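Local coordinates for protein Non-structural maintenance of chromosomes element 1 homolog (Xenopus laevis, PDB 7DG2) that probably acts as a zinc-binding RING-type E3 ubiquitin ligase together with a MAGE partner, as a component of the SMC5-SMC6 complex in DNA repair, at residues A[195-198]-A[199-202]; A[102-105]-A[106-109]; A[170-173]-A[174-178]. All coordinates share one frame; numbering follows the deposited sequence.

Interaction 1 of 3, residues A[195-198]-A[199-202]. With ZN (zinc ion), chain H.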
loop_
_atom_site.group_PDB
_atom_site.type_symbol
_atom_site.label_atom_id
_atom_site.label_comp_id
_atom_site.label_asym_id
_atom_site.label_seq_id
_atom_site.Cartn_x
_atom_site.Cartn_y
_atom_site.Cartn_z
ATOM N N GLN A 195 0.174 29.619 14.213
ATOM C CA GLN A 195 -0.215 30.976 14.569
ATOM C C GLN A 195 0.871 31.925 14.080
ATOM O O GLN A 195 2.056 31.699 14.338
ATOM C CB GLN A 195 -0.399 31.120 16.078
ATOM C CG GLN A 195 -1.577 30.359 16.631
ATOM C CD GLN A 195 -1.868 30.740 18.065
ATOM O OE1 GLN A 195 -1.018 31.315 18.748
ATOM N NE2 GLN A 195 -3.079 30.439 18.528
ATOM N N LEU A 196 0.469 32.975 13.375
ATOM C CA LEU A 196 1.405 33.932 12.805
ATOM C C LEU A 196 1.379 35.229 13.600
ATOM O O LEU A 196 0.311 35.692 14.016
ATOM C CB LEU A 196 1.067 34.233 11.348
ATOM C CG LEU A 196 1.104 33.057 10.374
ATOM C CD1 LEU A 196 0.375 33.433 9.099
ATOM C CD2 LEU A 196 2.558 32.677 10.096
ATOM N N CYS A 197 2.555 35.820 13.807
ATOM C CA CYS A 197 2.578 37.204 14.260
ATOM C C CYS A 197 1.973 38.081 13.180
ATOM O O CYS A 197 2.364 38.006 12.012
ATOM C CB CYS A 197 4.003 37.657 14.575
ATOM S SG CYS A 197 4.047 39.392 15.116
ATOM N N GLU A 198 0.992 38.897 13.553
ATOM C CA GLU A 198 0.363 39.722 12.536
ATOM C C GLU A 198 1.167 40.972 12.236
ATOM O O GLU A 198 0.860 41.670 11.263
ATOM C CB GLU A 198 -1.063 40.067 12.958
ATOM C CG GLU A 198 -1.876 38.809 13.247
ATOM C CD GLU A 198 -3.365 39.065 13.339
ATOM O OE1 GLU A 198 -4.128 38.379 12.624
ATOM O OE2 GLU A 198 -3.768 39.944 14.128
ATOM N N ASN A 199 2.204 41.247 13.028
ATOM C CA ASN A 199 3.098 42.358 12.737
ATOM C C ASN A 199 4.279 41.940 11.865
ATOM O O ASN A 199 4.535 42.573 10.838
ATOM C CB ASN A 199 3.599 42.994 14.036
ATOM C CG ASN A 199 4.536 44.153 13.782
ATOM O OD1 ASN A 199 4.151 45.151 13.170
ATOM N ND2 ASN A 199 5.777 44.022 14.239
ATOM N N CYS A 200 5.010 40.884 12.251
ATOM C CA CYS A 200 6.221 40.498 11.535
ATOM C C CYS A 200 6.118 39.170 10.797
ATOM O O CYS A 200 7.047 38.822 10.060
ATOM C CB CYS A 200 7.420 40.431 12.490
ATOM S SG CYS A 200 7.466 38.947 13.512
ATOM N N GLY A 201 5.043 38.410 10.990
ATOM C CA GLY A 201 4.794 37.234 10.177
ATOM C C GLY A 201 5.436 35.937 10.630
ATOM O O GLY A 201 5.259 34.912 9.947
ATOM N N ILE A 202 6.170 35.921 11.740
ATOM C CA ILE A 202 6.843 34.681 12.123
ATOM C C ILE A 202 5.807 33.663 12.580
ATOM O O ILE A 202 4.772 34.034 13.151
ATOM C CB ILE A 202 7.910 34.888 13.210
ATOM C CG1 ILE A 202 7.291 35.439 14.494
ATOM C CG2 ILE A 202 9.068 35.735 12.674
ATOM C CD1 ILE A 202 7.087 34.393 15.568
HETATM ZN ZN ZN H . 6.392 39.475 15.492
#

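Interaction 2 of 3, residues A[102-105]-A[106-109]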
loop_
_atom_site.group_PDB
_atom_site.type_symbol
_atom_site.label_atom_id
_atom_site.label_comp_id
_atom_site.label_asym_id
_atom_site.label_seq_id
_atom_site.Cartn_x
_atom_site.Cartn_y
_atom_site.Cartn_z
ATOM N N PHE A 102 -0.527 17.707 -7.344
ATOM C CA PHE A 102 -0.160 17.542 -5.941
ATOM C C PHE A 102 0.850 18.606 -5.522
ATOM O O PHE A 102 0.700 19.240 -4.467
ATOM C CB PHE A 102 0.413 16.138 -5.659
ATOM C CG PHE A 102 0.762 15.951 -4.209
ATOM C CD1 PHE A 102 -0.225 15.669 -3.286
ATOM C CD2 PHE A 102 2.060 16.134 -3.763
ATOM C CE1 PHE A 102 0.092 15.543 -1.940
ATOM C CE2 PHE A 102 2.374 16.029 -2.425
ATOM C CZ PHE A 102 1.381 15.735 -1.518
ATOM N N ARG A 103 1.874 18.841 -6.354
ATOM C CA ARG A 103 2.906 19.802 -5.982
ATOM C C ARG A 103 2.344 21.216 -5.903
ATOM O O ARG A 103 2.683 21.964 -4.977
ATOM C CB ARG A 103 4.074 19.757 -6.964
ATOM C CG ARG A 103 4.882 18.450 -6.882
ATOM C CD ARG A 103 6.222 18.561 -7.625
ATOM N NE ARG A 103 6.064 18.944 -9.024
ATOM C CZ ARG A 103 5.893 18.086 -10.030
ATOM N NH1 ARG A 103 5.761 18.539 -11.275
ATOM N NH2 ARG A 103 5.842 16.779 -9.799
ATOM N N LYS A 104 1.488 21.600 -6.857
ATOM C CA LYS A 104 0.915 22.948 -6.803
ATOM C C LYS A 104 -0.024 23.098 -5.615
ATOM O O LYS A 104 -0.086 24.169 -4.996
ATOM C CB LYS A 104 0.182 23.288 -8.108
ATOM C CG LYS A 104 1.068 23.305 -9.360
ATOM C CD LYS A 104 2.255 24.252 -9.213
ATOM C CE LYS A 104 1.821 25.712 -9.148
ATOM N NZ LYS A 104 3.007 26.634 -9.073
ATOM N N THR A 105 -0.769 22.036 -5.279
ATOM C CA THR A 105 -1.639 22.080 -4.102
ATOM C C THR A 105 -0.818 22.193 -2.821
ATOM O O THR A 105 -1.133 22.990 -1.925
ATOM C CB THR A 105 -2.528 20.827 -4.079
ATOM O OG1 THR A 105 -3.352 20.801 -5.258
ATOM C CG2 THR A 105 -3.423 20.803 -2.840
ATOM N N MET A 106 0.239 21.391 -2.713
ATOM C CA MET A 106 1.159 21.504 -1.587
ATOM C C MET A 106 1.740 22.909 -1.481
ATOM O O MET A 106 1.818 23.476 -0.386
ATOM C CB MET A 106 2.280 20.468 -1.741
ATOM C CG MET A 106 3.458 20.696 -0.806
ATOM S SD MET A 106 4.593 19.274 -0.757
ATOM C CE MET A 106 4.982 19.068 -2.475
ATOM N N GLU A 107 2.128 23.497 -2.615
ATOM C CA GLU A 107 2.675 24.850 -2.588
ATOM C C GLU A 107 1.654 25.845 -2.058
ATOM O O GLU A 107 1.984 26.694 -1.224
ATOM C CB GLU A 107 3.147 25.251 -3.987
ATOM C CG GLU A 107 3.557 26.717 -4.102
ATOM C CD GLU A 107 3.935 27.120 -5.520
ATOM O OE1 GLU A 107 4.506 28.218 -5.687
ATOM O OE2 GLU A 107 3.666 26.341 -6.461
ATOM N N LEU A 108 0.405 25.748 -2.513
ATOM C CA LEU A 108 -0.627 26.652 -2.002
ATOM C C LEU A 108 -0.868 26.431 -0.509
ATOM O O LEU A 108 -1.063 27.390 0.247
ATOM C CB LEU A 108 -1.918 26.470 -2.807
ATOM C CG LEU A 108 -3.079 27.407 -2.496
ATOM C CD1 LEU A 108 -2.554 28.818 -2.449
ATOM C CD2 LEU A 108 -4.130 27.258 -3.596
ATOM N N ILE A 109 -0.861 25.170 -0.066
ATOM C CA ILE A 109 -1.011 24.873 1.358
ATOM C C ILE A 109 0.125 25.502 2.157
ATOM O O ILE A 109 -0.094 26.091 3.221
ATOM C CB ILE A 109 -1.084 23.350 1.562
ATOM C CG1 ILE A 109 -2.479 22.847 1.178
ATOM C CG2 ILE A 109 -0.681 22.969 2.976
ATOM C CD1 ILE A 109 -2.532 21.340 0.840
HETATM O O HOH W 1 0.504 26.771 -6.315
#

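Interaction 3 of 3, residues A[170-173]-A[174-178]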
loop_
_atom_site.group_PDB
_atom_site.type_symbol
_atom_site.label_atom_id
_atom_site.label_comp_id
_atom_site.label_asym_id
_atom_site.label_seq_id
_atom_site.Cartn_x
_atom_site.Cartn_y
_atom_site.Cartn_z
ATOM N N GLU A 170 9.488 16.716 5.060
ATOM C CA GLU A 170 9.975 17.793 5.928
ATOM C C GLU A 170 11.168 18.522 5.323
ATOM O O GLU A 170 11.168 19.751 5.199
ATOM C CB GLU A 170 10.335 17.205 7.301
ATOM C CG GLU A 170 11.098 18.133 8.251
ATOM C CD GLU A 170 10.187 19.092 9.000
ATOM O OE1 GLU A 170 10.632 20.221 9.313
ATOM O OE2 GLU A 170 9.027 18.716 9.287
ATOM N N HIS A 171 12.203 17.780 4.934
ATOM C CA HIS A 171 13.409 18.431 4.449
ATOM C C HIS A 171 13.275 18.852 2.999
ATOM O O HIS A 171 13.836 19.879 2.601
ATOM C CB HIS A 171 14.599 17.503 4.669
ATOM C CG HIS A 171 14.743 17.097 6.100
ATOM N ND1 HIS A 171 14.109 15.991 6.626
ATOM C CD2 HIS A 171 15.377 17.697 7.136
ATOM C CE1 HIS A 171 14.380 15.905 7.916
ATOM N NE2 HIS A 171 15.147 16.928 8.250
ATOM N N TYR A 172 12.520 18.094 2.207
ATOM C CA TYR A 172 12.212 18.525 0.852
ATOM C C TYR A 172 11.546 19.899 0.853
ATOM O O TYR A 172 11.921 20.790 0.082
ATOM C CB TYR A 172 11.320 17.482 0.184
ATOM C CG TYR A 172 10.838 17.868 -1.175
ATOM C CD1 TYR A 172 11.592 17.588 -2.307
ATOM C CD2 TYR A 172 9.627 18.521 -1.333
ATOM C CE1 TYR A 172 11.142 17.946 -3.559
ATOM C CE2 TYR A 172 9.174 18.885 -2.572
ATOM C CZ TYR A 172 9.931 18.593 -3.683
ATOM O OH TYR A 172 9.460 18.961 -4.915
ATOM N N ILE A 173 10.555 20.087 1.723
ATOM C CA ILE A 173 9.858 21.373 1.810
ATOM C C ILE A 173 10.813 22.475 2.253
ATOM O O ILE A 173 10.803 23.583 1.700
ATOM C CB ILE A 173 8.657 21.252 2.769
ATOM C CG1 ILE A 173 7.556 20.390 2.145
ATOM C CG2 ILE A 173 8.119 22.654 3.166
ATOM C CD1 ILE A 173 6.482 19.938 3.142
ATOM N N ARG A 174 11.634 22.198 3.271
ATOM C CA ARG A 174 12.562 23.206 3.786
ATOM C C ARG A 174 13.477 23.735 2.691
ATOM O O ARG A 174 13.808 24.928 2.669
ATOM C CB ARG A 174 13.401 22.618 4.923
ATOM C CG ARG A 174 12.940 22.956 6.315
ATOM C CD ARG A 174 14.086 22.756 7.303
ATOM N NE ARG A 174 13.949 21.525 8.079
ATOM C CZ ARG A 174 13.725 21.498 9.389
ATOM N NH1 ARG A 174 13.623 22.638 10.065
ATOM N NH2 ARG A 174 13.613 20.342 10.029
ATOM N N ASN A 175 13.894 22.863 1.773
ATOM C CA ASN A 175 14.851 23.230 0.738
ATOM C C ASN A 175 14.183 23.720 -0.539
ATOM O O ASN A 175 14.633 24.710 -1.126
ATOM C CB ASN A 175 15.764 22.035 0.438
ATOM C CG ASN A 175 16.564 21.604 1.654
ATOM O OD1 ASN A 175 17.009 22.438 2.448
ATOM N ND2 ASN A 175 16.739 20.295 1.818
ATOM N N THR A 176 13.114 23.054 -0.976
ATOM C CA THR A 176 12.444 23.444 -2.211
ATOM C C THR A 176 11.659 24.739 -2.046
ATOM O O THR A 176 11.498 25.493 -3.015
ATOM C CB THR A 176 11.514 22.320 -2.667
ATOM O OG1 THR A 176 12.291 21.148 -2.929
ATOM C CG2 THR A 176 10.738 22.704 -3.919
ATOM N N TYR A 177 11.159 25.011 -0.846
ATOM C CA TYR A 177 10.332 26.185 -0.592
ATOM C C TYR A 177 10.948 27.071 0.481
ATOM O O TYR A 177 10.239 27.666 1.289
ATOM C CB TYR A 177 8.917 25.779 -0.184
ATOM C CG TYR A 177 8.170 24.943 -1.206
ATOM C CD1 TYR A 177 7.466 25.543 -2.243
ATOM C CD2 TYR A 177 8.149 23.558 -1.116
ATOM C CE1 TYR A 177 6.772 24.790 -3.170
ATOM C CE2 TYR A 177 7.459 22.792 -2.039
ATOM C CZ TYR A 177 6.772 23.412 -3.064
ATOM O OH TYR A 177 6.081 22.652 -3.980
ATOM N N GLN A 178 12.282 27.178 0.502
ATOM C CA GLN A 178 12.947 27.897 1.587
ATOM C C GLN A 178 12.490 29.349 1.676
ATOM O O GLN A 178 12.462 29.925 2.771
ATOM C CB GLN A 178 14.464 27.837 1.420
ATOM C CG GLN A 178 15.216 28.317 2.659
ATOM C CD GLN A 178 16.719 28.298 2.485
ATOM O OE1 GLN A 178 17.226 28.326 1.362
ATOM N NE2 GLN A 178 17.444 28.243 3.597
HETATM O O HOH W 2 7.697 20.664 -5.427
#

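Interaction 1 of 3, residues A[195-198]-A[199-202]
The flat carbonyl group of Ile202 is met in its own plane by Cys197 N, at 2.9 Å from Ile202 O and with a C=O...N angle of 157°. Leu196 CA brings a C-H to the same oxygen, and Leu196 CD2 lies 3.5 Å from Gly201 O, just before it. The backbone bond extends the short antiparallel pairing of strands 195-196 and 203-204, and the chain between them turns as a zinc knuckle, the CxxCG hairpin of RING-type zinc fingers. With SG anti to the backbone N (chi1 179°), Cys197 places its sulfur inside the turn, 2.4 Å from the zinc ion. Two backbone N-H groups also grip this sulfur: Cys200 N donates almost straight (171°) at 3.4 Å from Cys197 SG, whereas the bond from Asn199 N is weak. These donors would be expected to draw off some of the thiolate's negative charge. Cys200 SG reaches the zinc at 2.3 Å, and Cys221 and Cys224 complete the site. Gly201 suits the next position because its positive phi would press a side chain against the preceding carbonyl; its N makes a weak 2.9 Å bond to Cys197 O. Cys197 CB, meanwhile, touches Ile202 CG1 at 4.0 Å.

Interaction 2 of 3, residues A[102-105]-A[106-109]
Helix 96-111, in the Nse1 family region, carries one polar and two apolar pairs spaced three or four residues apart on successive turns. Its polar side holds an i,i+3 salt bridge, with Lys104 NZ 2.7 Å from Glu107 OE2. The two side chains run alongside each other in the same direction; the lysine, bent at chi2 and chi3, folds its ammonium back to the syn side of that oxygen, 22° out of the carboxylate plane. Water 1 donates to Lys104 O at 3.0 Å and, weakly, to Glu107 OE2, tying the carboxylate to the backbone. Elsewhere on the helix, Phe102 and Met106 form a Met-aromatic contact: Met106 SD lies 5.3 Å from the centre of the Phe102 ring, obliquely placed, and Met106 CE touches Phe102 CE2 at 4.0 Å. A flexible thioether suits this place, since its terminal bend (chi3 55°) turns the methyl to the ring. Thr105 CG2 meets Ile109 CD1 at 3.8 Å, while Thr105 OG1 bonds back to Leu101 O, which satisfies a buried hydroxyl. Arg103 makes a cation-pi contact with Phe75 of the Nse4 chain. Opposite charges therefore pair within the helix on its more open side, whereas sulfur, methyl and ring groups fill the buried one.

Interaction 3 of 3, residues A[170-173]-A[174-178]
Arg174 reaches back along helix 163-176 toward the turn before it. Its CB rests 3.6 Å from Glu170 O, close also to His171 O, and CG lies 3.8 Å from Glu170 O. The chain then bends about the CG-CD bond (chi3 -103°), bringing NE to 4.2 Å from His171 CD2. The guanidinium then meets Glu170 over one face: Glu170 OE1 is 3.1 Å from Arg174 NH2 but well out of the guanidinium plane, and the two flat groups are turned 62° apart. This i,i+4 salt bridge is therefore one of charge, with no N-H aimed at the oxygen. The directed bonds lie elsewhere, since Val190 N donates to Glu170 OE1 and Arg174 NH1 donates to Arg188 O, so both side chains also reach the chain at 188-190, leading into strand 190-191 of the zinc finger. His171 NE2 sits near the guanidinium edge.

One residue further along, Tyr172 and Thr176 cover each other. A chi1 of 175° swings the Tyr172 ring away from its own N and beside the next turn, where Thr176 OG1 stands 3.4 Å above the ring plane over its centre. Thr176 suits the spot because its CB makes a CH-pi contact with that face while OG1 donates weakly to Tyr172 O at 3.1 Å. Tyr177 is the first residue to leave helical angles, yet Tyr177 N still bonds to Ile173 O at 2.9 Å, and that oxygen lies at the edge of the Tyr177 ring, in plane. Water 2 bridges the hydroxyls of Tyr172 and Tyr177. Beyond its backbone bonds, the helix end is supported by an undirected attraction between charges and by a ring face and shared water, while the directional side-chain bonds of Glu170 and Arg174 go to backbone atoms outside it.

From the N terminus the chain meets interaction 2 first, on helix 96-111, then interaction 3, at the end of helix 163-176, and finally interaction 1, in the zinc finger. Each is local, spanning helix turns or one tight hairpin, so they lie in series and none nests in or crosses another. Interactions 2 and 3 touch in space: Tyr177 packs on Met106 and Glu107, and Tyr172 reaches Met106 CE, which joins helix 96-111 to the end of helix 163-176 and the residue just after it. Both also border the Nse4 chain. Interaction 1 stands apart, its centre about 22 Å from that of interaction 2 and about 20 Å from that of interaction 3, within the zinc finger whose strand 190-191 touches Ile173 and Arg174.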